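Local coordinates for phosphopantetheine adenylyltransferase (Archaeoglobus fulgidus, PDB 3DO8), which probably catalyses the reversible transfer of an adenylyl group from ATP to 4'-phosphopantetheine, giving dephospho-CoA and pyrophosphate in coenzyme A biosynthesis, at residues His13-Leu26 / Lys112-Met124. Sequence-based numbering, arbitrary orientation.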
ATOM      1  N   HIS A  13     -12.743  12.352   1.200  1.00 14.14           N
ATOM      2  CA  HIS A  13     -11.615  13.295   1.192  1.00 15.00           C
ATOM      3  C   HIS A  13     -10.394  12.719   0.515  1.00 13.50           C
ATOM      4  O   HIS A  13     -10.423  11.575   0.016  1.00 13.42           O
ATOM      5  CB  HIS A  13     -11.298  13.785   2.609  1.00 15.48           C
ATOM      6  CG  HIS A  13     -10.965  12.710   3.596  1.00 15.70           C
ATOM      7  ND1 HIS A  13      -9.954  11.785   3.406  1.00 17.16           N
ATOM      8  CD2 HIS A  13     -11.518  12.415   4.800  1.00 17.76           C
ATOM      9  CE1 HIS A  13      -9.888  10.993   4.462  1.00 18.91           C
ATOM     10  NE2 HIS A  13     -10.828  11.352   5.321  1.00 18.16           N
ATOM     11  N   GLU A  14      -9.327  13.499   0.466  1.00 14.72           N
ATOM     12  CA  GLU A  14      -8.142  13.149  -0.305  1.00 14.66           C
ATOM     13  C   GLU A  14      -7.497  11.866   0.231  1.00 13.85           C
ATOM     14  O   GLU A  14      -6.982  11.052  -0.536  1.00 14.59           O
ATOM     15  CB  GLU A  14      -7.138  14.317  -0.333  1.00 15.83           C
ATOM     16  CG  GLU A  14      -5.810  13.961  -1.020  1.00 19.31           C
ATOM     17  CD  GLU A  14      -5.990  13.377  -2.434  1.00 27.14           C
ATOM     18  OE1 GLU A  14      -6.894  13.863  -3.175  1.00 35.57           O
ATOM     19  OE2 GLU A  14      -5.224  12.449  -2.821  1.00 31.01           O
ATOM     20  N   GLY A  15      -7.582  11.662   1.540  1.00 13.70           N
ATOM     21  CA  GLY A  15      -7.125  10.419   2.145  1.00 13.84           C
ATOM     22  C   GLY A  15      -7.847   9.207   1.581  1.00 13.31           C
ATOM     23  O   GLY A  15      -7.227   8.203   1.178  1.00 13.77           O
ATOM     24  N   HIS A  16      -9.182   9.277   1.555  1.00 12.59           N
ATOM     25  CA  HIS A  16      -9.977   8.191   0.997  1.00 13.43           C
ATOM     26  C   HIS A  16      -9.575   7.946  -0.456  1.00 13.14           C
ATOM     27  O   HIS A  16      -9.511   6.806  -0.924  1.00 13.69           O
ATOM     28  CB  HIS A  16     -11.474   8.457   1.005  1.00 13.25           C
ATOM     29  CG  HIS A  16     -12.074   8.664   2.357  1.00 14.67           C
ATOM     30  ND1 HIS A  16     -12.045   7.718   3.363  1.00 16.09           N
ATOM     31  CD2 HIS A  16     -12.789   9.707   2.836  1.00 13.92           C
ATOM     32  CE1 HIS A  16     -12.698   8.195   4.415  1.00 14.34           C
ATOM     33  NE2 HIS A  16     -13.137   9.405   4.125  1.00 18.20           N
ATOM     34  N   LYS A  17      -9.370   9.018  -1.207  1.00 12.70           N
ATOM     35  CA  LYS A  17      -8.977   8.883  -2.594  1.00 13.29           C
ATOM     36  C   LYS A  17      -7.634   8.172  -2.761  1.00 12.95           C
ATOM     37  O   LYS A  17      -7.455   7.377  -3.706  1.00 13.58           O
ATOM     38  CB  LYS A  17      -9.051  10.217  -3.300  1.00 13.51           C
ATOM     39  CG  LYS A  17     -10.479  10.776  -3.257  1.00 14.06           C
ATOM     40  CD  LYS A  17     -10.573  12.162  -3.883  1.00 15.90           C
ATOM     41  CE  LYS A  17     -11.960  12.749  -3.756  1.00 17.87           C
ATOM     42  NZ  LYS A  17     -12.087  14.139  -4.332  1.00 18.53           N
ATOM     43  N   LYS A  18      -6.709   8.381  -1.822  1.00 12.91           N
ATOM     44  CA  LYS A  18      -5.448   7.640  -1.875  1.00 13.91           C
ATOM     45  C   LYS A  18      -5.688   6.159  -1.628  1.00 13.08           C
ATOM     46  O   LYS A  18      -5.125   5.302  -2.317  1.00 13.01           O
ATOM     47  CB  LYS A  18      -4.439   8.189  -0.890  1.00 14.14           C
ATOM     48  CG  LYS A  18      -3.956   9.594  -1.217  1.00 16.78           C
ATOM     49  CD  LYS A  18      -3.090  10.199  -0.117  1.00 19.10           C
ATOM     50  CE  LYS A  18      -2.358  11.448  -0.633  1.00 22.60           C
ATOM     51  NZ  LYS A  18      -1.496  11.984   0.450  1.00 27.88           N
ATOM     52  N   LEU A  19      -6.512   5.853  -0.638  1.00 12.55           N
ATOM     53  CA  LEU A  19      -6.828   4.459  -0.339  1.00 12.88           C
ATOM     54  C   LEU A  19      -7.443   3.776  -1.568  1.00 12.80           C
ATOM     55  O   LEU A  19      -7.109   2.635  -1.910  1.00 12.07           O
ATOM     56  CB  LEU A  19      -7.822   4.367   0.813  1.00 14.18           C
ATOM     57  CG  LEU A  19      -7.418   4.818   2.204  1.00 17.04           C
ATOM     58  CD1 LEU A  19      -8.455   4.330   3.257  1.00 18.47           C
ATOM     59  CD2 LEU A  19      -6.019   4.339   2.522  1.00 19.93           C
ATOM     60  N   ILE A  20      -8.398   4.464  -2.178  1.00 12.27           N
ATOM     61  CA  ILE A  20      -9.107   3.928  -3.326  1.00 12.20           C
ATOM     62  C   ILE A  20      -8.131   3.701  -4.483  1.00 11.45           C
ATOM     63  O   ILE A  20      -8.205   2.661  -5.184  1.00 12.52           O
ATOM     64  CB  ILE A  20     -10.288   4.864  -3.748  1.00 11.20           C
ATOM     65  CG1 ILE A  20     -11.414   4.764  -2.723  1.00 12.10           C
ATOM     66  CG2 ILE A  20     -10.820   4.532  -5.143  1.00 12.79           C
ATOM     67  CD1 ILE A  20     -12.444   5.889  -2.757  1.00 12.89           C
ATOM     68  N   ASP A  21      -7.208   4.650  -4.697  1.00 11.22           N
ATOM     69  CA  ASP A  21      -6.244   4.521  -5.807  1.00 10.93           C
ATOM     70  C   ASP A  21      -5.389   3.274  -5.587  1.00 10.42           C
ATOM     71  O   ASP A  21      -5.145   2.501  -6.493  1.00 11.06           O
ATOM     72  CB  ASP A  21      -5.323   5.738  -5.885  1.00 11.64           C
ATOM     73  CG  ASP A  21      -4.503   5.765  -7.163  1.00 12.80           C
ATOM     74  OD1 ASP A  21      -5.124   5.784  -8.254  1.00 15.25           O
ATOM     75  OD2 ASP A  21      -3.231   5.775  -7.068  1.00 14.13           O
ATOM     76  N   VAL A  22      -4.880   3.122  -4.378  1.00 10.55           N
ATOM     77  CA  VAL A  22      -4.016   1.972  -4.070  1.00 11.13           C
ATOM     78  C   VAL A  22      -4.835   0.676  -4.260  1.00 10.90           C
ATOM     79  O   VAL A  22      -4.381  -0.260  -4.890  1.00 11.79           O
ATOM     80  CB  VAL A  22      -3.387   2.074  -2.636  1.00 11.06           C
ATOM     81  CG1 VAL A  22      -2.768   0.748  -2.209  1.00 12.23           C
ATOM     82  CG2 VAL A  22      -2.400   3.241  -2.561  1.00 11.82           C
ATOM     83  N   ALA A  23      -6.052   0.636  -3.738  1.00 11.24           N
ATOM     84  CA  ALA A  23      -6.867  -0.575  -3.821  1.00 11.85           C
ATOM     85  C   ALA A  23      -7.134  -0.955  -5.277  1.00 11.80           C
ATOM     86  O   ALA A  23      -7.057  -2.124  -5.633  1.00 12.41           O
ATOM     87  CB  ALA A  23      -8.177  -0.419  -3.062  1.00 12.84           C
ATOM     88  N   ILE A  24      -7.463   0.027  -6.125  1.00 12.42           N
ATOM     89  CA  ILE A  24      -7.761  -0.246  -7.519  1.00 12.68           C
ATOM     90  C   ILE A  24      -6.529  -0.648  -8.314  1.00 12.17           C
ATOM     91  O   ILE A  24      -6.602  -1.521  -9.187  1.00 13.55           O
ATOM     92  CB  ILE A  24      -8.527   0.925  -8.183  1.00 13.00           C
ATOM     93  CG1 ILE A  24      -9.907   1.044  -7.515  1.00 13.51           C
ATOM     94  CG2 ILE A  24      -8.638   0.702  -9.664  1.00 13.87           C
ATOM     95  CD1 ILE A  24     -10.790   2.225  -7.960  1.00 12.90           C
ATOM     96  N   LYS A  25      -5.398  -0.024  -8.025  1.00 12.40           N
ATOM     97  CA  LYS A  25      -4.160  -0.423  -8.651  1.00 13.51           C
ATOM     98  C   LYS A  25      -3.813  -1.863  -8.272  1.00 13.03           C
ATOM     99  O   LYS A  25      -3.339  -2.636  -9.119  1.00 15.22           O
ATOM    100  CB  LYS A  25      -3.042   0.588  -8.352  1.00 13.95           C
ATOM    101  CG  LYS A  25      -3.236   1.881  -9.161  1.00 14.39           C
ATOM    102  CD  LYS A  25      -2.323   3.016  -8.792  1.00 15.16           C
ATOM    103  CE  LYS A  25      -2.514   4.169  -9.790  1.00 17.97           C
ATOM    104  NZ  LYS A  25      -1.911   5.437  -9.325  1.00 19.33           N
ATOM    105  N   LEU A  26      -4.093  -2.263  -7.034  1.00 13.14           N
ATOM    106  CA  LEU A  26      -3.801  -3.626  -6.605  1.00 13.62           C
ATOM    107  C   LEU A  26      -4.767  -4.637  -7.178  1.00 14.05           C
ATOM    108  O   LEU A  26      -4.346  -5.748  -7.516  1.00 16.58           O
ATOM    109  CB  LEU A  26      -3.823  -3.758  -5.068  1.00 12.95           C
ATOM    110  CG  LEU A  26      -2.674  -3.089  -4.327  1.00 13.32           C
ATOM    111  CD1 LEU A  26      -2.904  -3.171  -2.792  1.00 15.92           C
ATOM    112  CD2 LEU A  26      -1.317  -3.679  -4.723  1.00 18.05           C
ATOM    113  N   LYS A 112      -8.344 -19.388   9.093  1.00 14.09           N
ATOM    114  CA  LYS A 112      -8.290 -18.743   7.778  1.00 16.27           C
ATOM    115  C   LYS A 112      -6.895 -18.202   7.524  1.00 16.18           C
ATOM    116  O   LYS A 112      -6.220 -17.721   8.449  1.00 17.12           O
ATOM    117  CB  LYS A 112      -9.268 -17.580   7.751  1.00 16.35           C
ATOM    118  CG  LYS A 112     -10.675 -17.913   8.064  1.00 18.82           C
ATOM    119  CD  LYS A 112     -11.327 -18.667   6.963  1.00 21.02           C
ATOM    120  CE  LYS A 112     -11.690 -17.765   5.790  1.00 22.96           C
ATOM    121  NZ  LYS A 112     -12.111 -18.547   4.601  1.00 22.04           N
ATOM    122  N   ARG A 113      -6.463 -18.221   6.272  1.00 16.05           N
ATOM    123  CA  ARG A 113      -5.148 -17.656   5.961  1.00 18.05           C
ATOM    124  C   ARG A 113      -5.146 -16.152   6.175  1.00 15.90           C
ATOM    125  O   ARG A 113      -6.108 -15.493   5.899  1.00 14.60           O
ATOM    126  CB  ARG A 113      -4.736 -17.929   4.542  1.00 18.52           C
ATOM    127  CG  ARG A 113      -5.644 -17.398   3.499  1.00 24.08           C
ATOM    128  CD  ARG A 113      -4.889 -17.332   2.172  1.00 27.52           C
ATOM    129  NE  ARG A 113      -5.793 -17.250   1.027  1.00 31.99           N
ATOM    130  CZ  ARG A 113      -6.522 -18.270   0.568  1.00 34.87           C
ATOM    131  NH1 ARG A 113      -6.505 -19.447   1.174  1.00 35.19           N
ATOM    132  NH2 ARG A 113      -7.303 -18.097  -0.488  1.00 36.68           N
ATOM    133  N   LYS A 114      -4.026 -15.631   6.611  1.00 15.91           N
ATOM    134  CA  LYS A 114      -3.909 -14.212   6.834  1.00 16.73           C
ATOM    135  C   LYS A 114      -4.010 -13.462   5.492  1.00 15.85           C
ATOM    136  O   LYS A 114      -3.746 -14.006   4.405  1.00 16.72           O
ATOM    137  CB  LYS A 114      -2.631 -13.897   7.617  1.00 18.98           C
ATOM    138  CG  LYS A 114      -2.777 -14.221   9.133  1.00 20.81           C
ATOM    139  CD  LYS A 114      -1.494 -13.941   9.909  1.00 22.74           C
ATOM    140  CE  LYS A 114      -1.642 -14.156  11.367  1.00 27.34           C
ATOM    141  NZ  LYS A 114      -2.826 -13.421  11.957  1.00 35.08           N
ATOM    142  N   ILE A 115      -4.460 -12.225   5.589  1.00 13.60           N
ATOM    143  CA  ILE A 115      -4.500 -11.279   4.461  1.00 12.90           C
ATOM    144  C   ILE A 115      -3.275 -10.361   4.551  1.00 12.54           C
ATOM    145  O   ILE A 115      -2.882  -9.958   5.643  1.00 13.46           O
ATOM    146  CB  ILE A 115      -5.792 -10.402   4.542  1.00 12.66           C
ATOM    147  CG1 ILE A 115      -7.088 -11.254   4.657  1.00 13.12           C
ATOM    148  CG2 ILE A 115      -5.873  -9.426   3.357  1.00 14.45           C
ATOM    149  CD1 ILE A 115      -8.277 -10.456   5.044  1.00 14.24           C
ATOM    150  N   THR A 116      -2.682 -10.015   3.412  1.00 11.56           N
ATOM    151  CA  THR A 116      -1.579  -9.036   3.425  1.00 11.56           C
ATOM    152  C   THR A 116      -2.136  -7.626   3.661  1.00 11.81           C
ATOM    153  O   THR A 116      -2.906  -7.132   2.849  1.00 11.11           O
ATOM    154  CB  THR A 116      -0.749  -9.087   2.136  1.00 11.18           C
ATOM    155  OG1 THR A 116      -0.150 -10.385   2.040  1.00 13.86           O
ATOM    156  CG2 THR A 116       0.369  -8.047   2.180  1.00 13.88           C
ATOM    157  N   ILE A 117      -1.712  -6.997   4.753  1.00 11.30           N
ATOM    158  CA  ILE A 117      -2.153  -5.656   5.087  1.00 11.61           C
ATOM    159  C   ILE A 117      -1.275  -4.645   4.376  1.00 11.11           C
ATOM    160  O   ILE A 117      -0.007  -4.695   4.451  1.00 11.60           O
ATOM    161  CB  ILE A 117      -2.143  -5.398   6.608  1.00 10.94           C
ATOM    162  CG1 ILE A 117      -3.067  -6.409   7.324  1.00 12.97           C
ATOM    163  CG2 ILE A 117      -2.547  -3.964   6.944  1.00 12.41           C
ATOM    164  CD1 ILE A 117      -2.959  -6.412   8.845  1.00 14.48           C
ATOM    165  N   VAL A 118      -1.965  -3.711   3.723  1.00 10.62           N
ATOM    166  CA  VAL A 118      -1.337  -2.609   2.992  1.00 10.94           C
ATOM    167  C   VAL A 118      -1.793  -1.308   3.649  1.00 11.43           C
ATOM    168  O   VAL A 118      -2.939  -0.902   3.509  1.00 10.90           O
ATOM    169  CB  VAL A 118      -1.691  -2.654   1.474  1.00 10.92           C
ATOM    170  CG1 VAL A 118      -1.039  -1.450   0.742  1.00 13.15           C
ATOM    171  CG2 VAL A 118      -1.320  -4.035   0.899  1.00 11.48           C
ATOM    172  N   LYS A 119      -0.903  -0.698   4.438  1.00 12.44           N
ATOM    173  CA  LYS A 119      -1.239   0.486   5.192  1.00 13.48           C
ATOM    174  C   LYS A 119      -0.808   1.693   4.404  1.00 13.19           C
ATOM    175  O   LYS A 119       0.369   1.866   4.091  1.00 14.25           O
ATOM    176  CB  LYS A 119      -0.506   0.499   6.525  1.00 13.74           C
ATOM    177  CG  LYS A 119      -0.881   1.652   7.420  1.00 15.58           C
ATOM    178  CD  LYS A 119       0.064   1.686   8.596  1.00 18.31           C
ATOM    179  CE  LYS A 119      -0.259   2.808   9.554  1.00 20.31           C
ATOM    180  NZ  LYS A 119       0.983   3.603   9.884  1.00 23.66           N
ATOM    181  N   VAL A 120      -1.762   2.531   4.077  1.00 12.63           N
ATOM    182  CA  VAL A 120      -1.472   3.748   3.313  1.00 12.70           C
ATOM    183  C   VAL A 120      -1.474   4.900   4.312  1.00 13.51           C
ATOM    184  O   VAL A 120      -2.505   5.192   4.934  1.00 13.69           O
ATOM    185  CB  VAL A 120      -2.529   3.956   2.254  1.00 13.24           C
ATOM    186  CG1 VAL A 120      -2.315   5.262   1.447  1.00 14.26           C
ATOM    187  CG2 VAL A 120      -2.625   2.682   1.356  1.00 12.67           C
ATOM    188  N   ASP A 121      -0.319   5.537   4.488  1.00 14.37           N
ATOM    189  CA  ASP A 121      -0.211   6.704   5.394  1.00 15.32           C
ATOM    190  C   ASP A 121      -0.763   7.906   4.640  1.00 17.32           C
ATOM    191  O   ASP A 121      -0.077   8.601   3.900  1.00 17.19           O
ATOM    192  CB  ASP A 121       1.224   6.921   5.844  1.00 16.09           C
ATOM    193  CG  ASP A 121       1.635   6.045   7.043  1.00 18.26           C
ATOM    194  OD1 ASP A 121       0.874   5.170   7.517  1.00 21.24           O
ATOM    195  OD2 ASP A 121       2.750   6.275   7.534  1.00 20.26           O
ATOM    196  N   TRP A 122      -2.041   8.111   4.821  1.00 18.89           N
ATOM    197  CA  TRP A 122      -2.797   9.010   3.965  1.00 21.45           C
ATOM    198  C   TRP A 122      -2.700  10.488   4.326  1.00 23.46           C
ATOM    199  O   TRP A 122      -3.354  11.308   3.664  1.00 26.08           O
ATOM    200  CB  TRP A 122      -4.261   8.532   3.925  1.00 21.27           C
ATOM    201  CG  TRP A 122      -5.035   8.700   5.203  1.00 20.91           C
ATOM    202  CD1 TRP A 122      -4.572   9.155   6.415  1.00 21.94           C
ATOM    203  CD2 TRP A 122      -6.413   8.382   5.400  1.00 18.43           C
ATOM    204  NE1 TRP A 122      -5.590   9.153   7.346  1.00 21.32           N
ATOM    205  CE2 TRP A 122      -6.734   8.703   6.742  1.00 19.46           C
ATOM    206  CE3 TRP A 122      -7.408   7.861   4.579  1.00 20.93           C
ATOM    207  CZ2 TRP A 122      -8.005   8.513   7.271  1.00 20.59           C
ATOM    208  CZ3 TRP A 122      -8.674   7.693   5.098  1.00 21.26           C
ATOM    209  CH2 TRP A 122      -8.963   8.009   6.429  1.00 21.96           C
ATOM    210  N   MET A 123      -1.942  10.796   5.380  1.00 24.68           N
ATOM    211  CA  MET A 123      -1.608  12.186   5.784  1.00 26.89           C
ATOM    212  C   MET A 123      -2.796  13.140   5.855  1.00 28.23           C
ATOM    213  O   MET A 123      -2.826  14.214   5.214  1.00 29.78           O
ATOM    214  CB  MET A 123      -0.517  12.714   4.874  1.00 27.02           C
ATOM    215  CG  MET A 123       0.776  11.905   5.029  1.00 27.90           C
ATOM    216  SD  MET A 123       2.072  12.375   3.894  1.00 26.88           S
ATOM    217  CE  MET A 123       1.312  12.178   2.301  1.00 29.23           C
ATOM    218  N   MET A 124      -3.759  12.742   6.673  1.00 29.64           N
ATOM    219  CA  MET A 124      -4.895  13.590   7.013  1.00 29.16           C
ATOM    220  C   MET A 124      -4.721  14.161   8.419  1.00 31.10           C
ATOM    221  O   MET A 124      -3.807  13.756   9.140  1.00 33.47           O
ATOM    222  CB  MET A 124      -6.183  12.773   6.931  1.00 29.35           C
ATOM    223  CG  MET A 124      -6.569  12.381   5.510  1.00 26.66           C
ATOM    224  SD  MET A 124      -6.898  13.782   4.407  1.00 22.40           S
ATOM    225  CE  MET A 124      -8.338  14.492   5.202  1.00 25.10           C
TER
HETATM  226  O   HOH W   1      -4.093  12.970   1.736  1.00 32.05           O
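H13 and H16 meet W122 in an aromatic cluster at the start of helix 14-26, where H13-E14-G15-H16 fits the HIGH-type motif of nucleotidyltransferases with this Rossmann-like fold. H13 turns its edge to one face of the indole, the planes 73° apart and CE1 3.6 Å from W122 CZ3. W122 directs its edge at the face of H16 in an offset edge-to-face pair. W122 CG sits between its backbone N and carbonyl carbon (chi1 69°), which lays the indole against the helix backbone, CE3 3.3 Å from G15 C; a side chain on G15 would run into this ring and M124 CG. Were W122 replaced by an alanine, the H13 edge would probably lose the ring face it points at, and a gap would open over G15. M124 folds back through bends at chi2 and chi3, which sets CE over the centre of the H13 ring as a CH-pi contact, 3.6 Å from the centroid. Farther along, helix and strand 116-121 run roughly antiparallel (145°), and aliphatic groups pack: L19 CD2 lies 3.5 Å from V120 CB, and V22 CG1 4.1 Å from V118 CG1. A water gives an indirect polar link: K18 NZ, also bonded to S133, donates to it, and it donates to W122 O at 2.7 Å.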